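Local structure of chitinase A (Pteris ryukyuensis, 4RL3) at residues L107-I119 against L141-S155. The protein probably hydrolyses the glycosidic bonds of chitin, this chain being the family 18 catalytic domain of a longer fern protein. Numbering follows the deposited sequence.
Sequences LTSLINQYHLDGI and LITQLKANNVISVAS. With EDO (1,2-ethanediol), chain D.
S155 N reaches the flat peptide carbonyl of I119 in its plane, 3.0 Å from I119 O. The carbonyl of D117 is shared by two donors. S152 N, 2.9 Å from D117 O, is tilted 30° from the carbonyl plane; V153 N tilts less. I119 N completes the ladder by donating to V153 O. G118 pairs with V153, and its bare CA lies 3.0 Å from V153 O; a CB would collide with that oxygen, so glycine suits the place. This is the parallel pairing of a beta-alpha-beta unit in the TIM barrel of family 18: strand 118-123 leads through helix 131-147 to strand 153-156, and helix 96-114 packs alongside.

Aliphatic side chains meet between strands and helices. With CG1 set between backbone N and carbonyl carbon (chi1 64°), I119 sends CD1 against helix 131-147, 3.7 Å from L145 CD1, touching L141 and I142 too. I111 CD1 reaches I151 CG2 at 3.6 Å and touches V150 CG1; branching at CB sets methyls of all three close to the backbone. L107 meets L141 at about a right angle. T108 turns its hydroxyl to V104 O, and a water links OG1 to N148 ND2.

D117 forms a salt bridge with K67, while a water joins its OD1 to S152 OG, a hydroxyl also hydrogen-bonded to K74 NZ. K146, its chain bent, carries NZ to D178 and V176 O and donates to O1 and O2 of an ethanediol probably from the crystallisation liquor; a methionine in its place would probably leave the D178 carboxylate without this charge partner.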
loop_
_atom_site.group_PDB
_atom_site.type_symbol
_atom_site.label_atom_id
_atom_site.label_comp_id
_atom_site.label_asym_id
_atom_site.label_seq_id
_atom_site.Cartn_x
_atom_site.Cartn_y
_atom_site.Cartn_z
ATOM N N LEU A 107 0.868 -15.164 -6.753
ATOM C CA LEU A 107 1.441 -13.813 -6.814
ATOM C C LEU A 107 2.745 -13.789 -7.602
ATOM O O LEU A 107 3.030 -12.814 -8.286
ATOM C CB LEU A 107 1.607 -13.215 -5.417
ATOM C CG LEU A 107 0.271 -12.847 -4.768
ATOM C CD1 LEU A 107 0.462 -12.522 -3.298
ATOM C CD2 LEU A 107 -0.398 -11.681 -5.483
ATOM N N THR A 108 3.520 -14.876 -7.572
ATOM C CA THR A 108 4.714 -14.930 -8.404
ATOM C C THR A 108 4.303 -14.856 -9.870
ATOM O O THR A 108 4.880 -14.097 -10.651
ATOM C CB THR A 108 5.558 -16.184 -8.125
ATOM O OG1 THR A 108 6.084 -16.099 -6.790
ATOM C CG2 THR A 108 6.730 -16.288 -9.106
ATOM N N SER A 109 3.290 -15.621 -10.243
ATOM C CA SER A 109 2.799 -15.582 -11.622
ATOM C C SER A 109 2.341 -14.184 -12.015
ATOM O O SER A 109 2.663 -13.712 -13.100
ATOM C CB SER A 109 1.660 -16.564 -11.806
ATOM O OG SER A 109 2.107 -17.891 -11.562
ATOM N N LEU A 110 1.605 -13.528 -11.119
ATOM C CA LEU A 110 1.062 -12.203 -11.393
ATOM C C LEU A 110 2.169 -11.171 -11.502
ATOM O O LEU A 110 2.150 -10.319 -12.390
ATOM C CB LEU A 110 0.069 -11.802 -10.295
ATOM C CG LEU A 110 -0.669 -10.476 -10.475
ATOM C CD1 LEU A 110 -1.615 -10.552 -11.664
ATOM C CD2 LEU A 110 -1.425 -10.132 -9.199
ATOM N N ILE A 111 3.132 -11.245 -10.590
ATOM C CA ILE A 111 4.281 -10.333 -10.588
ATOM C C ILE A 111 5.091 -10.466 -11.876
ATOM O O ILE A 111 5.500 -9.465 -12.478
ATOM C CB ILE A 111 5.161 -10.589 -9.348
ATOM C CG1 ILE A 111 4.454 -10.051 -8.101
ATOM C CG2 ILE A 111 6.539 -9.941 -9.489
ATOM C CD1 ILE A 111 4.935 -10.648 -6.795
ATOM N N ASN A 112 5.309 -11.697 -12.319
ATOM C CA ASN A 112 6.018 -11.910 -13.573
ATOM C C ASN A 112 5.213 -11.438 -14.777
ATOM O O ASN A 112 5.791 -10.869 -15.701
ATOM C CB ASN A 112 6.415 -13.376 -13.712
ATOM C CG ASN A 112 7.547 -13.744 -12.783
ATOM O OD1 ASN A 112 8.341 -12.885 -12.388
ATOM N ND2 ASN A 112 7.640 -15.027 -12.428
ATOM N N GLN A 113 3.898 -11.633 -14.754
ATOM C CA GLN A 113 3.048 -11.206 -15.862
ATOM C C GLN A 113 3.009 -9.692 -16.021
ATOM O O GLN A 113 3.064 -9.176 -17.144
ATOM C CB GLN A 113 1.619 -11.718 -15.667
ATOM C CG GLN A 113 0.686 -11.375 -16.828
ATOM C CD GLN A 113 -0.759 -11.719 -16.572
ATOM O OE1 GLN A 113 -1.141 -12.157 -15.479
ATOM N NE2 GLN A 113 -1.592 -11.494 -17.590
ATOM N N TYR A 114 2.881 -8.996 -14.893
ATOM C CA TYR A 114 2.704 -7.541 -14.871
ATOM C C TYR A 114 4.011 -6.764 -14.617
ATOM O O TYR A 114 3.979 -5.538 -14.526
ATOM C CB TYR A 114 1.619 -7.151 -13.849
ATOM C CG TYR A 114 0.227 -7.310 -14.428
ATOM C CD1 TYR A 114 -0.368 -8.552 -14.512
ATOM C CD2 TYR A 114 -0.484 -6.205 -14.907
ATOM C CE1 TYR A 114 -1.618 -8.707 -15.077
ATOM C CE2 TYR A 114 -1.742 -6.347 -15.462
ATOM C CZ TYR A 114 -2.309 -7.595 -15.544
ATOM O OH TYR A 114 -3.557 -7.755 -16.117
ATOM N N HIS A 115 5.153 -7.453 -14.568
ATOM C CA HIS A 115 6.465 -6.791 -14.427
ATOM C C HIS A 115 6.549 -6.020 -13.104
ATOM O O HIS A 115 7.054 -4.908 -13.047
ATOM C CB HIS A 115 6.740 -5.840 -15.602
ATOM C CG HIS A 115 6.252 -6.346 -16.919
ATOM N ND1 HIS A 115 6.793 -7.449 -17.539
ATOM C CD2 HIS A 115 5.257 -5.908 -17.725
ATOM C CE1 HIS A 115 6.162 -7.660 -18.683
ATOM N NE2 HIS A 115 5.224 -6.739 -18.819
ATOM N N LEU A 116 6.044 -6.630 -12.041
ATOM C CA LEU A 116 5.936 -5.939 -10.763
ATOM C C LEU A 116 7.186 -6.109 -9.902
ATOM O O LEU A 116 8.043 -6.954 -10.167
ATOM C CB LEU A 116 4.694 -6.429 -10.010
ATOM C CG LEU A 116 3.376 -6.325 -10.781
ATOM C CD1 LEU A 116 2.215 -6.841 -9.949
ATOM C CD2 LEU A 116 3.097 -4.900 -11.224
ATOM N N ASP A 117 7.241 -5.327 -8.831
ATOM C CA ASP A 117 8.421 -5.202 -7.989
ATOM C C ASP A 117 8.193 -5.577 -6.536
ATOM O O ASP A 117 9.142 -5.615 -5.752
ATOM C CB ASP A 117 8.902 -3.752 -8.044
ATOM C CG ASP A 117 9.385 -3.358 -9.422
ATOM O OD1 ASP A 117 10.482 -3.831 -9.787
ATOM O OD2 ASP A 117 8.669 -2.627 -10.140
ATOM N N GLY A 118 6.941 -5.834 -6.155
ATOM C CA GLY A 118 6.642 -6.056 -4.759
ATOM C C GLY A 118 5.180 -6.159 -4.424
ATOM O O GLY A 118 4.311 -6.034 -5.295
ATOM N N ILE A 119 4.919 -6.422 -3.146
ATOM C CA ILE A 119 3.559 -6.565 -2.642
ATOM C C ILE A 119 3.360 -5.732 -1.384
ATOM O O ILE A 119 4.299 -5.474 -0.636
ATOM C CB ILE A 119 3.177 -8.038 -2.352
ATOM C CG1 ILE A 119 4.034 -8.660 -1.237
ATOM C CG2 ILE A 119 3.296 -8.859 -3.633
ATOM C CD1 ILE A 119 3.489 -9.963 -0.694
ATOM N N LEU A 141 4.593 -15.776 3.240
ATOM C CA LEU A 141 4.433 -15.264 1.878
ATOM C C LEU A 141 5.546 -14.265 1.548
ATOM O O LEU A 141 6.224 -14.390 0.531
ATOM C CB LEU A 141 3.063 -14.606 1.728
ATOM C CG LEU A 141 2.811 -13.804 0.452
ATOM C CD1 LEU A 141 2.935 -14.693 -0.782
ATOM C CD2 LEU A 141 1.452 -13.142 0.509
ATOM N N ILE A 142 5.738 -13.282 2.425
ATOM C CA ILE A 142 6.751 -12.254 2.171
ATOM C C ILE A 142 8.159 -12.853 2.174
ATOM O O ILE A 142 8.989 -12.546 1.314
ATOM C CB ILE A 142 6.661 -11.102 3.195
ATOM C CG1 ILE A 142 5.352 -10.345 3.023
ATOM C CG2 ILE A 142 7.839 -10.159 3.037
ATOM C CD1 ILE A 142 5.045 -9.387 4.161
ATOM N N THR A 143 8.416 -13.720 3.147
ATOM C CA THR A 143 9.728 -14.326 3.313
ATOM C C THR A 143 10.087 -15.156 2.081
ATOM O O THR A 143 11.205 -15.055 1.556
ATOM C CB THR A 143 9.770 -15.195 4.586
ATOM O OG1 THR A 143 9.589 -14.358 5.734
ATOM C CG2 THR A 143 11.083 -15.953 4.701
ATOM N N GLN A 144 9.135 -15.938 1.588
ATOM C CA GLN A 144 9.375 -16.735 0.388
ATOM C C GLN A 144 9.555 -15.881 -0.866
ATOM O O GLN A 144 10.429 -16.169 -1.685
ATOM C CB GLN A 144 8.250 -17.728 0.150
ATOM C CG GLN A 144 8.240 -18.908 1.094
ATOM C CD GLN A 144 7.356 -20.045 0.598
ATOM O OE1 GLN A 144 7.307 -20.351 -0.600
ATOM N NE2 GLN A 144 6.706 -20.710 1.522
ATOM N N LEU A 145 8.732 -14.846 -1.051
ATOM C CA LEU A 145 8.892 -14.007 -2.236
ATOM C C LEU A 145 10.244 -13.302 -2.237
ATOM O O LEU A 145 10.828 -13.121 -3.306
ATOM C CB LEU A 145 7.761 -12.993 -2.369
ATOM C CG LEU A 145 6.382 -13.567 -2.719
ATOM C CD1 LEU A 145 5.354 -12.457 -2.630
ATOM C CD2 LEU A 145 6.326 -14.213 -4.096
ATOM N N LYS A 146 10.737 -12.915 -1.057
ATOM C CA LYS A 146 12.065 -12.322 -0.939
ATOM C C LYS A 146 13.163 -13.341 -1.222
ATOM O O LYS A 146 14.078 -13.068 -2.014
ATOM C CB LYS A 146 12.258 -11.681 0.440
ATOM C CG LYS A 146 11.509 -10.366 0.621
ATOM C CD LYS A 146 12.121 -9.232 -0.165
ATOM C CE LYS A 146 11.409 -7.911 0.102
ATOM N NZ LYS A 146 11.747 -7.352 1.446
ATOM N N ALA A 147 13.063 -14.511 -0.604
ATOM C CA ALA A 147 14.096 -15.544 -0.759
ATOM C C ALA A 147 14.171 -16.030 -2.205
ATOM O O ALA A 147 15.270 -16.307 -2.725
ATOM C CB ALA A 147 13.829 -16.703 0.181
ATOM N N ASN A 148 13.012 -16.096 -2.861
ATOM C CA ASN A 148 12.929 -16.542 -4.252
ATOM C C ASN A 148 13.355 -15.453 -5.248
ATOM O O ASN A 148 13.337 -15.697 -6.451
ATOM C CB ASN A 148 11.502 -16.998 -4.591
ATOM C CG ASN A 148 11.046 -18.227 -3.801
ATOM O OD1 ASN A 148 11.831 -18.899 -3.112
ATOM N ND2 ASN A 148 9.751 -18.528 -3.902
ATOM N N ASN A 149 13.711 -14.264 -4.751
ATOM C CA ASN A 149 14.121 -13.123 -5.577
ATOM C C ASN A 149 13.016 -12.617 -6.504
ATOM O O ASN A 149 13.286 -12.084 -7.585
ATOM C CB ASN A 149 15.392 -13.472 -6.358
ATOM C CG ASN A 149 16.489 -13.994 -5.449
ATOM O OD1 ASN A 149 16.818 -13.358 -4.449
ATOM N ND2 ASN A 149 17.036 -15.166 -5.765
ATOM N N VAL A 150 11.771 -12.753 -6.056
ATOM C CA VAL A 150 10.612 -12.392 -6.860
ATOM C C VAL A 150 10.231 -10.914 -6.664
ATOM O O VAL A 150 9.712 -10.262 -7.594
ATOM C CB VAL A 150 9.404 -13.301 -6.521
ATOM C CG1 VAL A 150 8.151 -12.847 -7.252
ATOM C CG2 VAL A 150 9.705 -14.751 -6.869
ATOM N N ILE A 151 10.487 -10.391 -5.465
ATOM C CA ILE A 151 10.174 -8.994 -5.123
ATOM C C ILE A 151 11.367 -8.325 -4.477
ATOM O O ILE A 151 12.177 -8.988 -3.827
ATOM C CB ILE A 151 8.974 -8.877 -4.152
ATOM C CG1 ILE A 151 9.262 -9.518 -2.777
ATOM C CG2 ILE A 151 7.711 -9.453 -4.793
ATOM C CD1 ILE A 151 8.139 -9.355 -1.771
ATOM N N SER A 152 11.460 -7.009 -4.665
ATOM C CA SER A 152 12.443 -6.179 -3.975
ATOM C C SER A 152 11.835 -5.390 -2.820
ATOM O O SER A 152 12.564 -4.942 -1.949
ATOM C CB SER A 152 13.119 -5.207 -4.948
ATOM O OG SER A 152 12.219 -4.272 -5.507
ATOM N N VAL A 153 10.512 -5.211 -2.797
ATOM C CA VAL A 153 9.868 -4.369 -1.760
ATOM C C VAL A 153 8.616 -5.037 -1.223
ATOM O O VAL A 153 7.742 -5.406 -1.995
ATOM C CB VAL A 153 9.494 -2.968 -2.299
ATOM C CG1 VAL A 153 8.951 -2.068 -1.178
ATOM C CG2 VAL A 153 10.688 -2.313 -2.990
ATOM N N ALA A 154 8.545 -5.193 0.098
ATOM C CA ALA A 154 7.327 -5.634 0.775
ATOM C C ALA A 154 6.911 -4.551 1.757
ATOM O O ALA A 154 7.764 -3.945 2.432
ATOM C CB ALA A 154 7.532 -6.966 1.488
ATOM N N SER A 155 5.604 -4.310 1.822
ATOM C CA SER A 155 5.038 -3.335 2.742
ATOM C C SER A 155 3.755 -3.836 3.366
ATOM O O SER A 155 3.142 -4.797 2.893
ATOM C CB SER A 155 4.771 -1.995 2.048
ATOM O OG SER A 155 3.895 -2.126 0.930
HETATM C C1 EDO D . 15.378 -6.321 1.994
HETATM O O1 EDO D . 14.356 -5.865 1.112
HETATM C C2 EDO D . 14.751 -7.105 3.139
HETATM O O2 EDO D . 14.203 -8.343 2.667
HETATM O O HOH W 1 8.141 -17.965 -6.244
HETATM O O HOH W 2 12.122 -5.094 -8.082
HETATM O O HOH W 3 5.449 -2.962 -1.454
#